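Local coordinates for 6-phosphogluconolactonase (Leishmania braziliensis, PDB 3CSS), which probably hydrolyses 6-phosphogluconolactone to 6-phosphogluconate, the second step in the oxidative stage of the pentose phosphate pathway, at residues Thr7-Ala21 and Val253-Cys266. Residues are numbered along the deposited sequence; the frame is centred on the assembly and turned at random.
Sequences TVKICENLSQMSFAA and VTLLLDPGAGEGVC
Thr-7 to Cys-11 pairs in parallel with Val-253 to Leu-257 through five backbone hydrogen bonds, the strand axes 11° apart. Their alternation is regular: Thr-7 N donates to Val-253 O, Thr-7 O accepts from Leu-255 N (2.8 Å), Lys-9 N reaches Leu-255 O and Lys-9 O takes Leu-257 N, before Cys-11 N closes the ladder on Leu-257 O (2.6 Å).

On the face bearing Lys-9, CD2 of Leu-256 fits between Lys-9 CB and Ala-20 CB, 3.9 Å from each, while its CD1 reaches the helix at Ala-21 CB (3.8 Å). In one of its two conformers, Met-17 bends its methyl back over the strand, CE approaching Leu-256 O.

The other face carries Val-8 and Ile-10. With CG1 beside the backbone N (chi1 -61°), Ile-10 presses CD1 tightly on Leu-257 CB (3.5 Å) and against Gly-262 CA (3.4 Å). Asp-258 OD2 accepts from Ala-261 N in an Asx motif and also from Gly-221 N, holding the start of the 258-263 bend.

Strand 252-257 bonds onward to strand 214-219, leaving 7-10 outermost; segment 14-21, the start of helix 14-30, runs nearly antiparallel to strand 253-257 (158°), as in the Rossmann-like alpha/beta sheet of this family.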
loop_
_atom_site.group_PDB
_atom_site.type_symbol
_atom_site.label_atom_id
_atom_site.label_comp_id
_atom_site.label_asym_id
_atom_site.label_seq_id
_atom_site.Cartn_x
_atom_site.Cartn_y
_atom_site.Cartn_z
ATOM N N THR A 7 -8.842 -10.117 10.625
ATOM C CA THR A 7 -8.165 -11.375 10.752
ATOM C C THR A 7 -6.722 -11.077 11.196
ATOM O O THR A 7 -6.059 -10.222 10.623
ATOM C CB THR A 7 -8.171 -12.138 9.409
ATOM O OG1 THR A 7 -9.524 -12.499 9.079
ATOM C CG2 THR A 7 -7.316 -13.405 9.498
ATOM N N VAL A 8 -6.221 -11.790 12.193
ATOM C CA VAL A 8 -4.826 -11.640 12.624
ATOM C C VAL A 8 -4.157 -13.005 12.584
ATOM O O VAL A 8 -4.652 -13.954 13.190
ATOM C CB VAL A 8 -4.699 -11.076 14.043
ATOM C CG1 VAL A 8 -3.220 -11.015 14.474
ATOM C CG2 VAL A 8 -5.353 -9.697 14.126
ATOM N N LYS A 9 -3.061 -13.091 11.841
ATOM C CA LYS A 9 -2.295 -14.353 11.712
ATOM C C LYS A 9 -0.840 -14.065 12.082
ATOM O O LYS A 9 -0.134 -13.309 11.407
ATOM C CB LYS A 9 -2.385 -14.939 10.310
ATOM C CG LYS A 9 -1.707 -16.298 10.174
ATOM C CD LYS A 9 -1.792 -16.814 8.738
ATOM C CE LYS A 9 -1.010 -18.085 8.576
ATOM N NZ LYS A 9 -1.655 -19.208 9.315
ATOM N N ILE A 10 -0.422 -14.642 13.199
ATOM C CA ILE A 10 0.947 -14.522 13.653
ATOM C C ILE A 10 1.715 -15.647 13.039
ATOM O O ILE A 10 1.488 -16.827 13.361
ATOM C CB ILE A 10 1.079 -14.616 15.194
ATOM C CG1 ILE A 10 0.301 -13.494 15.873
ATOM C CG2 ILE A 10 2.565 -14.565 15.586
ATOM C CD1 ILE A 10 0.681 -12.192 15.471
ATOM N N CYS A 11 2.655 -15.278 12.189
ATOM C CA CYS A 11 3.463 -16.204 11.429
ATOM C C CYS A 11 4.783 -16.384 12.181
ATOM O O CYS A 11 5.128 -15.572 13.055
ATOM C CB CYS A 11 3.647 -15.636 10.040
ATOM S SG CYS A 11 2.079 -15.339 9.112
ATOM N N GLU A 12 5.479 -17.491 11.938
ATOM C CA GLU A 12 6.770 -17.772 12.572
ATOM C C GLU A 12 7.912 -17.068 11.848
ATOM O O GLU A 12 8.995 -16.839 12.411
ATOM C CB GLU A 12 7.049 -19.283 12.565
ATOM C CG GLU A 12 6.398 -20.083 13.691
ATOM C CD GLU A 12 5.134 -20.824 13.259
ATOM O OE1 GLU A 12 4.101 -20.164 13.031
ATOM O OE2 GLU A 12 5.175 -22.073 13.156
ATOM N N ASN A 13 7.685 -16.758 10.583
ATOM C CA ASN A 13 8.734 -16.208 9.736
ATOM C C ASN A 13 8.142 -15.615 8.457
ATOM O O ASN A 13 6.932 -15.718 8.198
ATOM C CB ASN A 13 9.790 -17.285 9.416
ATOM C CG ASN A 13 9.204 -18.479 8.682
ATOM O OD1 ASN A 13 8.523 -18.327 7.660
ATOM N ND2 ASN A 13 9.449 -19.668 9.206
ATOM N N LEU A 14 8.998 -14.995 7.659
ATOM C CA LEU A 14 8.548 -14.246 6.492
ATOM C C LEU A 14 8.108 -15.163 5.336
ATOM O O LEU A 14 7.309 -14.756 4.485
ATOM C CB LEU A 14 9.638 -13.260 6.046
ATOM C CG LEU A 14 9.296 -12.178 5.012
ATOM C CD1 LEU A 14 8.093 -11.309 5.398
ATOM C CD2 LEU A 14 10.551 -11.314 4.765
ATOM N N SER A 15 8.608 -16.401 5.309
ATOM C CA SER A 15 8.114 -17.403 4.342
ATOM C C SER A 15 6.619 -17.652 4.528
ATOM O O SER A 15 5.836 -17.629 3.576
ATOM C CB SER A 15 8.891 -18.722 4.457
ATOM O OG SER A 15 10.281 -18.527 4.206
ATOM N N GLN A 16 6.226 -17.881 5.773
ATOM C CA GLN A 16 4.827 -18.108 6.104
ATOM C C GLN A 16 3.998 -16.863 5.832
ATOM O O GLN A 16 2.877 -16.956 5.341
ATOM C CB GLN A 16 4.724 -18.509 7.572
ATOM C CG GLN A 16 3.354 -18.882 8.043
ATOM C CD GLN A 16 3.371 -19.448 9.460
ATOM O OE1 GLN A 16 4.375 -19.330 10.183
ATOM N NE2 GLN A 16 2.272 -20.093 9.852
ATOM N N MET A 17 4.538 -15.696 6.166
ATOM C CA MET A 17 3.832 -14.454 5.920
ATOM C C MET A 17 3.558 -14.271 4.435
ATOM O O MET A 17 2.452 -13.932 4.039
ATOM C CB MET A 17 4.663 -13.282 6.427
ATOM C CG MET A 17 3.918 -11.998 6.395
ATOM S SD MET A 17 4.943 -10.721 7.109
ATOM C CE MET A 17 4.931 -11.250 8.820
ATOM N N SER A 18 4.581 -14.494 3.626
ATOM C CA SER A 18 4.475 -14.307 2.178
ATOM C C SER A 18 3.488 -15.295 1.559
ATOM O O SER A 18 2.701 -14.911 0.712
ATOM C CB SER A 18 5.847 -14.412 1.537
ATOM O OG SER A 18 6.736 -13.467 2.155
ATOM N N PHE A 19 3.508 -16.547 2.016
ATOM C CA PHE A 19 2.562 -17.572 1.533
ATOM C C PHE A 19 1.128 -17.194 1.879
ATOM O O PHE A 19 0.235 -17.365 1.062
ATOM C CB PHE A 19 2.842 -18.975 2.112
ATOM C CG PHE A 19 4.198 -19.539 1.804
ATOM C CD1 PHE A 19 5.010 -19.016 0.827
ATOM C CD2 PHE A 19 4.639 -20.651 2.499
ATOM C CE1 PHE A 19 6.245 -19.571 0.578
ATOM C CE2 PHE A 19 5.861 -21.191 2.246
ATOM C CZ PHE A 19 6.643 -20.657 1.287
ATOM N N ALA A 20 0.910 -16.675 3.090
ATOM C CA ALA A 20 -0.433 -16.253 3.520
ATOM C C ALA A 20 -0.984 -15.100 2.685
ATOM O O ALA A 20 -2.165 -15.112 2.336
ATOM C CB ALA A 20 -0.433 -15.880 5.012
ATOM N N ALA A 21 -0.131 -14.129 2.346
ATOM C CA ALA A 21 -0.533 -12.978 1.510
ATOM C C ALA A 21 -0.870 -13.484 0.106
ATOM O O ALA A 21 -1.874 -13.101 -0.488
ATOM C CB ALA A 21 0.566 -11.924 1.458
ATOM N N VAL A 253 -9.965 -6.544 6.673
ATOM C CA VAL A 253 -8.587 -6.216 7.038
ATOM C C VAL A 253 -7.954 -7.482 7.627
ATOM O O VAL A 253 -8.549 -8.169 8.490
ATOM C CB VAL A 253 -8.493 -5.039 8.034
ATOM C CG1 VAL A 253 -7.070 -4.820 8.543
ATOM C CG2 VAL A 253 -9.069 -3.737 7.428
ATOM N N THR A 254 -6.769 -7.795 7.114
ATOM C CA THR A 254 -5.951 -8.897 7.610
ATOM C C THR A 254 -4.568 -8.387 8.005
ATOM O O THR A 254 -3.942 -7.687 7.222
ATOM C CB THR A 254 -5.812 -9.952 6.546
ATOM O OG1 THR A 254 -7.126 -10.413 6.168
ATOM C CG2 THR A 254 -4.919 -11.118 7.006
ATOM N N LEU A 255 -4.131 -8.736 9.211
ATOM C CA LEU A 255 -2.778 -8.429 9.710
ATOM C C LEU A 255 -1.965 -9.734 9.733
ATOM O O LEU A 255 -2.309 -10.656 10.451
ATOM C CB LEU A 255 -2.814 -7.846 11.111
ATOM C CG LEU A 255 -3.706 -6.636 11.362
ATOM C CD1 LEU A 255 -3.420 -6.064 12.793
ATOM C CD2 LEU A 255 -3.533 -5.570 10.314
ATOM N N LEU A 256 -0.920 -9.791 8.905
ATOM C CA LEU A 256 0.041 -10.889 8.875
ATOM C C LEU A 256 1.304 -10.426 9.584
ATOM O O LEU A 256 1.987 -9.529 9.099
ATOM C CB LEU A 256 0.354 -11.274 7.407
ATOM C CG LEU A 256 -0.867 -11.670 6.558
ATOM C CD1 LEU A 256 -0.469 -11.932 5.086
ATOM C CD2 LEU A 256 -1.625 -12.854 7.146
ATOM N N LEU A 257 1.570 -11.022 10.747
ATOM C CA LEU A 257 2.540 -10.501 11.688
ATOM C C LEU A 257 3.524 -11.591 12.049
ATOM O O LEU A 257 3.173 -12.763 12.014
ATOM C CB LEU A 257 1.828 -10.055 12.962
ATOM C CG LEU A 257 0.706 -9.028 12.836
ATOM C CD1 LEU A 257 0.148 -8.757 14.228
ATOM C CD2 LEU A 257 1.198 -7.734 12.150
ATOM N N ASP A 258 4.734 -11.204 12.454
ATOM C CA ASP A 258 5.676 -12.168 12.994
ATOM C C ASP A 258 5.534 -12.115 14.527
ATOM O O ASP A 258 4.742 -11.313 15.045
ATOM C CB ASP A 258 7.095 -11.891 12.473
ATOM C CG ASP A 258 7.843 -10.855 13.272
ATOM O OD1 ASP A 258 9.095 -10.934 13.245
ATOM O OD2 ASP A 258 7.224 -9.981 13.920
ATOM N N PRO A 259 6.259 -12.985 15.249
ATOM C CA PRO A 259 5.980 -13.083 16.683
ATOM C C PRO A 259 6.244 -11.781 17.464
ATOM O O PRO A 259 5.457 -11.435 18.360
ATOM C CB PRO A 259 6.872 -14.238 17.144
ATOM C CG PRO A 259 7.124 -15.044 15.902
ATOM C CD PRO A 259 7.183 -14.032 14.791
ATOM N N GLY A 260 7.301 -11.051 17.105
ATOM C CA GLY A 260 7.609 -9.784 17.791
ATOM C C GLY A 260 6.537 -8.730 17.564
ATOM O O GLY A 260 6.108 -8.056 18.511
ATOM N N ALA A 261 6.113 -8.570 16.307
ATOM C CA ALA A 261 5.045 -7.609 15.937
ATOM C C ALA A 261 3.699 -7.967 16.574
ATOM O O ALA A 261 2.945 -7.098 17.000
ATOM C CB ALA A 261 4.898 -7.467 14.404
ATOM N N GLY A 262 3.439 -9.271 16.694
ATOM C CA GLY A 262 2.182 -9.753 17.254
ATOM C C GLY A 262 2.173 -10.068 18.739
ATOM O O GLY A 262 1.179 -10.621 19.225
ATOM N N GLU A 263 3.240 -9.722 19.470
ATOM C CA GLU A 263 3.353 -10.073 20.896
ATOM C C GLU A 263 2.141 -9.591 21.697
ATOM O O GLU A 263 1.728 -8.432 21.589
ATOM C CB GLU A 263 4.650 -9.521 21.501
ATOM C CG GLU A 263 4.911 -9.972 22.951
ATOM C CD GLU A 263 6.382 -9.884 23.374
ATOM O OE1 GLU A 263 7.231 -9.373 22.607
ATOM O OE2 GLU A 263 6.692 -10.353 24.493
ATOM N N GLY A 264 1.534 -10.509 22.458
ATOM C CA GLY A 264 0.404 -10.165 23.310
ATOM C C GLY A 264 -0.977 -10.142 22.671
ATOM O O GLY A 264 -1.984 -10.061 23.381
ATOM N N VAL A 265 -1.062 -10.211 21.346
ATOM C CA VAL A 265 -2.366 -10.105 20.680
ATOM C C VAL A 265 -3.230 -11.357 20.801
ATOM O O VAL A 265 -4.402 -11.289 21.193
ATOM C CB VAL A 265 -2.193 -9.750 19.192
ATOM C CG1 VAL A 265 -3.539 -9.840 18.455
ATOM C CG2 VAL A 265 -1.580 -8.373 19.080
ATOM N N CYS A 266 -2.656 -12.511 20.493
ATOM C CA CYS A 266 -3.448 -13.710 20.379
ATOM C C CYS A 266 -3.419 -14.521 21.657
ATOM O O CYS A 266 -2.501 -14.407 22.488
ATOM C CB CYS A 266 -2.992 -14.544 19.179
ATOM S SG CYS A 266 -3.354 -13.757 17.609
HETATM O O HOH W 1 -10.327 -10.432 7.523
#